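Local coordinates for protein dihydrodipicolinate synthase (Oceanobacillus iheyensis HTE831, PDB 3D0C) that probably catalyses the condensation of pyruvate with aspartate semialdehyde to 4-hydroxy-tetrahydrodipicolinate, a step of lysine biosynthesis, at residues Asp37-Glu40 / Phe41-Asn45; Thr72-Thr75 / Glu76-Gly80; Thr177-Met180 / Arg181-Lys185. The protein carries 1 engineered substitution. All coordinates share one frame; numbering follows the deposited sequence.

Overall arrangement
Along the chain the three contacts follow in series, each at the C-terminal end of a helix on the outside of one eight-stranded parallel barrel. Contact 1 lies on helix 32-44, contact 2 on helix 64-78 and contact 3 on helix 173-182, each helix belonging to a beta-alpha-beta unit of the TIM barrel. Contacts 1 and 2 are neighbours, their centres about 12 Å apart: V39 CB packs 3.6 Å from L77 CD2, and V39 CG1 lies 4.0 Å from V78 CG2. Contact 3 is remote, its centre about 34 Å from the others and across the chain's centre from contact 1. The set samples two mutually packed helices and one distant helix of the layer around the barrel.

Contact 1: Asp37-Glu40 / Phe41-Asn45; sequences DNVE and FLLQN
F41 N, L42 N, L43 N and Q44 N each donate to the carbonyl oxygen four residues back, an unbroken alpha-helical ladder whose last rung, Q44 N to E40 O, is 2.8 Å long and nearly in line with the C=O bond. N45 is the first residue to leave helical torsions, and its side chain turns back on the final turn. ND2 donates to F41 O at 2.6 Å with an N-H...O angle of 150°, reaching the oxygen from a position tilted out of the carbonyl plane. The same ND2 stands 3.4 Å above the F41 ring, over its centre, so N45 brings its nitrogen end down on one ring face, with the rest of the amide rising away. With F41 CG anti to the backbone N (chi1 178°), the ring stands beside the F41 carbonyl group, and ND2 can meet both. On the flank formed by V39 and L43, the two side chains extend in parallel, with V39 CG1 4.1 Å from L43 CD1. L43 CG also rests 3.4 Å from V39 O, the carbonyl that its own backbone N grips. L42 repeats this placement one residue earlier: its CG is 3.3 Å from N38 O. The acids have partners beyond the two segments, D37 OD2 forming a salt bridge with K33 and E40 OE2 one with R81. V39 and L42 both pack on I50 of strand 49-50, placing their side of helix 32-44 against the barrel wall. V39 and E40 meet L77 of helix 64-78, V39 also touches V78, and F41 and N45 contact P220 at the start of helix 220-232.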
loop_
_atom_site.group_PDB
_atom_site.type_symbol
_atom_site.label_atom_id
_atom_site.label_comp_id
_atom_site.label_asym_id
_atom_site.label_seq_id
_atom_site.Cartn_x
_atom_site.Cartn_y
_atom_site.Cartn_z
ATOM N N ASP A 37 -25.420 -13.542 0.831
ATOM C CA ASP A 37 -25.968 -13.707 2.168
ATOM C C ASP A 37 -25.432 -12.708 3.178
ATOM O O ASP A 37 -26.139 -12.324 4.111
ATOM C CB ASP A 37 -25.708 -15.122 2.670
ATOM C CG ASP A 37 -26.481 -16.157 1.880
ATOM O OD1 ASP A 37 -27.481 -15.777 1.233
ATOM O OD2 ASP A 37 -26.097 -17.343 1.914
ATOM N N ASN A 38 -24.183 -12.298 3.008
ATOM C CA ASN A 38 -23.619 -11.328 3.934
ATOM C C ASN A 38 -24.289 -9.978 3.695
ATOM O O ASN A 38 -24.600 -9.248 4.640
ATOM C CB ASN A 38 -22.107 -11.208 3.741
ATOM C CG ASN A 38 -21.506 -10.098 4.577
ATOM O OD1 ASN A 38 -21.677 -10.062 5.797
ATOM N ND2 ASN A 38 -20.804 -9.181 3.925
ATOM N N VAL A 39 -24.517 -9.658 2.424
ATOM C CA VAL A 39 -25.165 -8.411 2.037
ATOM C C VAL A 39 -26.606 -8.393 2.563
ATOM O O VAL A 39 -27.074 -7.376 3.079
ATOM C CB VAL A 39 -25.162 -8.251 0.491
ATOM C CG1 VAL A 39 -25.956 -7.018 0.074
ATOM C CG2 VAL A 39 -23.723 -8.134 -0.008
ATOM N N GLU A 40 -27.302 -9.521 2.436
ATOM C CA GLU A 40 -28.682 -9.627 2.919
ATOM C C GLU A 40 -28.714 -9.453 4.436
ATOM O O GLU A 40 -29.588 -8.780 4.981
ATOM C CB GLU A 40 -29.281 -10.996 2.561
ATOM C CG GLU A 40 -29.723 -11.153 1.113
ATOM C CD GLU A 40 -30.672 -10.055 0.663
ATOM O OE1 GLU A 40 -31.469 -9.570 1.494
ATOM O OE2 GLU A 40 -30.629 -9.686 -0.528
ATOM N N PHE A 41 -27.751 -10.077 5.107
ATOM C CA PHE A 41 -27.633 -10.009 6.558
ATOM C C PHE A 41 -27.517 -8.562 7.010
ATOM O O PHE A 41 -28.179 -8.145 7.962
ATOM C CB PHE A 41 -26.395 -10.783 7.015
ATOM C CG PHE A 41 -26.153 -10.727 8.495
ATOM C CD1 PHE A 41 -26.813 -11.597 9.358
ATOM C CD2 PHE A 41 -25.260 -9.802 9.030
ATOM C CE1 PHE A 41 -26.585 -11.549 10.735
ATOM C CE2 PHE A 41 -25.024 -9.743 10.403
ATOM C CZ PHE A 41 -25.687 -10.619 11.259
ATOM N N LEU A 42 -26.656 -7.808 6.331
ATOM C CA LEU A 42 -26.443 -6.403 6.649
ATOM C C LEU A 42 -27.713 -5.582 6.421
ATOM O O LEU A 42 -28.089 -4.757 7.255
ATOM C CB LEU A 42 -25.297 -5.849 5.798
ATOM C CG LEU A 42 -23.901 -6.392 6.125
ATOM C CD1 LEU A 42 -22.916 -6.002 5.027
ATOM C CD2 LEU A 42 -23.451 -5.847 7.480
ATOM N N LEU A 43 -28.379 -5.806 5.296
ATOM C CA LEU A 43 -29.596 -5.063 5.001
ATOM C C LEU A 43 -30.728 -5.407 5.967
ATOM O O LEU A 43 -31.469 -4.529 6.398
ATOM C CB LEU A 43 -30.048 -5.332 3.563
ATOM C CG LEU A 43 -29.126 -4.801 2.460
ATOM C CD1 LEU A 43 -29.592 -5.306 1.107
ATOM C CD2 LEU A 43 -29.118 -3.275 2.490
ATOM N N GLN A 44 -30.858 -6.684 6.307
ATOM C CA GLN A 44 -31.913 -7.124 7.212
ATOM C C GLN A 44 -31.714 -6.538 8.600
ATOM O O GLN A 44 -32.665 -6.393 9.366
ATOM C CB GLN A 44 -31.935 -8.655 7.295
ATOM C CG GLN A 44 -32.873 -9.216 8.357
ATOM C CD GLN A 44 -34.296 -8.690 8.231
ATOM O OE1 GLN A 44 -34.934 -8.826 7.183
ATOM N NE2 GLN A 44 -34.802 -8.090 9.306
ATOM N N ASN A 45 -30.470 -6.200 8.917
ATOM C CA ASN A 45 -30.157 -5.642 10.217
ATOM C C ASN A 45 -30.093 -4.118 10.260
ATOM O O ASN A 45 -29.580 -3.542 11.214
ATOM C CB ASN A 45 -28.866 -6.272 10.732
ATOM C CG ASN A 45 -29.085 -7.690 11.222
ATOM O OD1 ASN A 45 -29.681 -7.898 12.275
ATOM N ND2 ASN A 45 -28.623 -8.671 10.457
#

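Contact 2: Thr72-Thr75 / Glu76-Gly80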
loop_
_atom_site.group_PDB
_atom_site.type_symbol
_atom_site.label_atom_id
_atom_site.label_comp_id
_atom_site.label_asym_id
_atom_site.label_seq_id
_atom_site.Cartn_x
_atom_site.Cartn_y
_atom_site.Cartn_z
ATOM N N THR A 72 -20.110 -4.820 -8.701
ATOM C CA THR A 72 -21.291 -5.024 -9.523
ATOM C C THR A 72 -22.320 -5.877 -8.787
ATOM O O THR A 72 -23.497 -5.505 -8.683
ATOM C CB THR A 72 -20.906 -5.695 -10.864
ATOM O OG1 THR A 72 -20.088 -4.794 -11.625
ATOM C CG2 THR A 72 -22.145 -6.044 -11.675
ATOM N N ARG A 73 -21.856 -7.008 -8.263
ATOM C CA ARG A 73 -22.700 -7.958 -7.534
ATOM C C ARG A 73 -23.427 -7.316 -6.354
ATOM O O ARG A 73 -24.644 -7.459 -6.194
ATOM C CB ARG A 73 -21.842 -9.109 -7.012
ATOM C CG ARG A 73 -22.621 -10.207 -6.303
ATOM C CD ARG A 73 -23.237 -11.160 -7.316
ATOM N NE ARG A 73 -23.714 -12.392 -6.693
ATOM C CZ ARG A 73 -23.990 -13.503 -7.368
ATOM N NH1 ARG A 73 -23.832 -13.530 -8.686
ATOM N NH2 ARG A 73 -24.419 -14.584 -6.730
ATOM N N VAL A 74 -22.672 -6.624 -5.508
ATOM C CA VAL A 74 -23.268 -5.975 -4.352
ATOM C C VAL A 74 -24.267 -4.907 -4.772
ATOM O O VAL A 74 -25.385 -4.865 -4.259
ATOM C CB VAL A 74 -22.190 -5.333 -3.444
ATOM C CG1 VAL A 74 -22.853 -4.666 -2.229
ATOM C CG2 VAL A 74 -21.206 -6.390 -2.985
ATOM N N THR A 75 -23.871 -4.045 -5.709
ATOM C CA THR A 75 -24.754 -2.978 -6.172
ATOM C C THR A 75 -26.105 -3.520 -6.657
ATOM O O THR A 75 -27.169 -3.019 -6.268
ATOM C CB THR A 75 -24.097 -2.163 -7.321
ATOM O OG1 THR A 75 -22.914 -1.516 -6.835
ATOM C CG2 THR A 75 -25.063 -1.103 -7.851
ATOM N N GLU A 76 -26.057 -4.542 -7.507
ATOM C CA GLU A 76 -27.272 -5.135 -8.050
ATOM C C GLU A 76 -28.101 -5.843 -6.981
ATOM O O GLU A 76 -29.329 -5.741 -6.981
ATOM C CB GLU A 76 -26.920 -6.092 -9.196
ATOM C CG GLU A 76 -26.089 -5.420 -10.281
ATOM C CD GLU A 76 -25.889 -6.279 -11.516
ATOM O OE1 GLU A 76 -25.592 -7.483 -11.370
ATOM O OE2 GLU A 76 -26.014 -5.739 -12.637
ATOM N N LEU A 77 -27.443 -6.546 -6.067
ATOM C CA LEU A 77 -28.162 -7.242 -5.004
ATOM C C LEU A 77 -28.876 -6.227 -4.105
ATOM O O LEU A 77 -30.060 -6.384 -3.788
ATOM C CB LEU A 77 -27.200 -8.088 -4.170
ATOM C CG LEU A 77 -27.845 -8.891 -3.041
ATOM C CD1 LEU A 77 -28.942 -9.784 -3.604
ATOM C CD2 LEU A 77 -26.789 -9.721 -2.344
ATOM N N VAL A 78 -28.154 -5.184 -3.701
ATOM C CA VAL A 78 -28.725 -4.140 -2.856
ATOM C C VAL A 78 -29.938 -3.560 -3.573
ATOM O O VAL A 78 -30.976 -3.297 -2.962
ATOM C CB VAL A 78 -27.709 -3.004 -2.587
ATOM C CG1 VAL A 78 -28.392 -1.851 -1.866
ATOM C CG2 VAL A 78 -26.548 -3.530 -1.758
ATOM N N ASN A 79 -29.784 -3.350 -4.877
ATOM C CA ASN A 79 -30.854 -2.834 -5.716
ATOM C C ASN A 79 -31.582 -1.627 -5.131
ATOM O O ASN A 79 -32.817 -1.600 -5.064
ATOM C CB ASN A 79 -31.853 -3.960 -5.998
ATOM C CG ASN A 79 -32.915 -3.560 -6.995
ATOM O OD1 ASN A 79 -32.610 -3.088 -8.088
ATOM N ND2 ASN A 79 -34.174 -3.751 -6.624
ATOM N N GLY A 80 -30.811 -0.633 -4.702
ATOM C CA GLY A 80 -31.395 0.579 -4.154
ATOM C C GLY A 80 -31.904 0.539 -2.722
ATOM O O GLY A 80 -32.399 1.553 -2.230
HETATM O O HOH W 1 -28.161 -0.719 -5.532
#
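T72 and E76 project alongside each other from successive turns, with the T72 methyl CG2 3.7 Å from E76 OE1. T72 CG2 is anti to the backbone N, on the carbonyl side, and thus faces the next turn, where the extended E76 chain runs past it; E76 CG is 3.0 Å from T72 O. V74 and V78 instead cross at a slant. Their branches meet at V74 CG1 and V78 CG2, 3.9 Å apart, and V78 CG2 presses to 3.1 Å from V74 O. That carbonyl accepts V78 N in a nearly straight bond, with an N-H...O angle of 171°. The helix ends at V78; N79 leaves it with a positive phi. T75 O takes N79 N at 3.0 Å and also accepts from a water 2.6 Å away, which bridges it to G80 N. R81 adds bonds to L77 O and V78 O. Helix 64-78 links strands 49-50 and 83-88 as a beta-alpha-beta unit of the TIM barrel: V74 and V78 face I50 of the first strand, T75 and V78 reach V84 of the second, and toward helix 32-44 L77 packs on D36, with which R73 forms a salt bridge.

Contact 3: Thr177-Met180 / Arg181-Lys185; sequences TQVM and RAVPK. Engineered in segment 177-180: M180 (natural residue Ile).
R181 N donates to T177 O at 3.2 Å, and backbone hydrogen bonds dominate this final turn. V183 N reaches V179 O at 3.1 Å with an N-H...O angle of 145°, and A182 N donates to Q178 O. Two weak bonds share the same donors with oxygens three residues back: R181 N to Q178 O and A182 N to V179 O. This weak sharing of one N-H between i-4 and i-3 acceptors is consistent with the last turn tightening toward 3-10 geometry, and V183 is the first residue with non-helical torsions.

Helix 173-182 is the connection between strands 163-168 and 190-193, a right-handed beta-alpha-beta crossover of the TIM barrel. K167, predicted to form the Schiff base with substrate, lies on the first of these strands, and its side chain is about 11 Å from that of M180.

Among the apolar contacts, T177 and R181 leave the helix as close companions, the T177 methyl CG2 lying 4.0 Å from R181 CD, while V179 CG2 and V183 CG2 are a looser 4.4 Å apart. M180 is an engineered selenomethionine in place of the natural isoleucine; its side chain packs against F191 of strand 190-193 and A206 of helix 196-206. F191 also receives V179 and V183.

Carbons also approach carbonyl oxygens. R181 CG is anti to the carbonyl carbon (chi1 -69°), a choice that lays the start of the chain along T177 O, with CG 3.2 Å from that oxygen. V183 CG2 sits 3.3 Å from V179 O. For polar side chains, T177 OG1 bonds to I173 O one turn earlier.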
loop_
_atom_site.group_PDB
_atom_site.type_symbol
_atom_site.label_atom_id
_atom_site.label_comp_id
_atom_site.label_asym_id
_atom_site.label_seq_id
_atom_site.Cartn_x
_atom_site.Cartn_y
_atom_site.Cartn_z
ATOM N N THR A 177 -10.737 17.359 15.305
ATOM C CA THR A 177 -11.528 18.507 15.739
ATOM C C THR A 177 -11.178 19.729 14.887
ATOM O O THR A 177 -12.060 20.459 14.444
ATOM C CB THR A 177 -11.266 18.823 17.226
ATOM O OG1 THR A 177 -11.583 17.669 18.017
ATOM C CG2 THR A 177 -12.123 19.997 17.690
ATOM N N GLN A 178 -9.890 19.948 14.654
ATOM C CA GLN A 178 -9.457 21.086 13.850
ATOM C C GLN A 178 -10.000 21.068 12.417
ATOM O O GLN A 178 -10.641 22.028 11.975
ATOM C CB GLN A 178 -7.937 21.144 13.797
ATOM C CG GLN A 178 -7.270 21.475 15.118
ATOM C CD GLN A 178 -5.799 21.103 15.108
ATOM O OE1 GLN A 178 -5.169 21.050 14.047
ATOM N NE2 GLN A 178 -5.241 20.848 16.285
ATOM N N VAL A 179 -9.749 19.985 11.686
ATOM C CA VAL A 179 -10.213 19.915 10.306
ATOM C C VAL A 179 -11.732 20.091 10.182
ATOM O O VAL A 179 -12.208 20.780 9.277
ATOM C CB VAL A 179 -9.758 18.594 9.614
ATOM C CG1 VAL A 179 -10.517 17.407 10.167
ATOM C CG2 VAL A 179 -9.955 18.706 8.118
HETATM N N MSE A 180 -12.494 19.504 11.099
HETATM C CA MSE A 180 -13.951 19.632 11.037
HETATM C C MSE A 180 -14.469 21.042 11.315
HETATM O O MSE A 180 -15.538 21.432 10.826
HETATM C CB MSE A 180 -14.613 18.639 11.989
HETATM C CG MSE A 180 -14.376 17.198 11.572
HETATM SE SE MSE A 180 -15.524 15.949 12.478
HETATM C CE MSE A 180 -14.743 16.127 14.242
ATOM N N ARG A 181 -13.728 21.808 12.101
ATOM C CA ARG A 181 -14.146 23.172 12.392
ATOM C C ARG A 181 -13.718 24.065 11.234
ATOM O O ARG A 181 -14.299 25.127 11.002
ATOM C CB ARG A 181 -13.506 23.668 13.694
ATOM C CG ARG A 181 -14.026 22.976 14.946
ATOM C CD ARG A 181 -13.330 23.486 16.202
ATOM N NE ARG A 181 -13.511 24.924 16.401
ATOM C CZ ARG A 181 -14.678 25.512 16.641
ATOM N NH1 ARG A 181 -15.788 24.791 16.715
ATOM N NH2 ARG A 181 -14.735 26.826 16.806
ATOM N N ALA A 182 -12.704 23.620 10.500
ATOM C CA ALA A 182 -12.172 24.385 9.380
ATOM C C ALA A 182 -13.028 24.331 8.117
ATOM O O ALA A 182 -13.099 25.308 7.365
ATOM C CB ALA A 182 -10.766 23.916 9.062
ATOM N N VAL A 183 -13.671 23.192 7.881
ATOM C CA VAL A 183 -14.508 23.023 6.699
ATOM C C VAL A 183 -15.913 23.567 6.927
ATOM O O VAL A 183 -16.629 23.106 7.812
ATOM C CB VAL A 183 -14.608 21.536 6.304
ATOM C CG1 VAL A 183 -15.437 21.382 5.032
ATOM C CG2 VAL A 183 -13.216 20.965 6.108
ATOM N N PRO A 184 -16.324 24.561 6.123
ATOM C CA PRO A 184 -17.652 25.177 6.230
ATOM C C PRO A 184 -18.763 24.202 5.844
ATOM O O PRO A 184 -18.565 23.324 5.005
ATOM C CB PRO A 184 -17.554 26.368 5.281
ATOM C CG PRO A 184 -16.614 25.872 4.226
ATOM C CD PRO A 184 -15.541 25.181 5.041
ATOM N N LYS A 185 -19.931 24.353 6.456
ATOM C CA LYS A 185 -21.045 23.460 6.166
ATOM C C LYS A 185 -21.445 23.546 4.694
ATOM O O LYS A 185 -21.894 22.560 4.107
ATOM C CB LYS A 185 -22.253 23.793 7.055
ATOM C CG LYS A 185 -23.226 24.812 6.468
ATOM C CD LYS A 185 -24.471 24.958 7.341
ATOM C CE LYS A 185 -25.564 25.744 6.626
ATOM N NZ LYS A 185 -25.999 25.066 5.365
#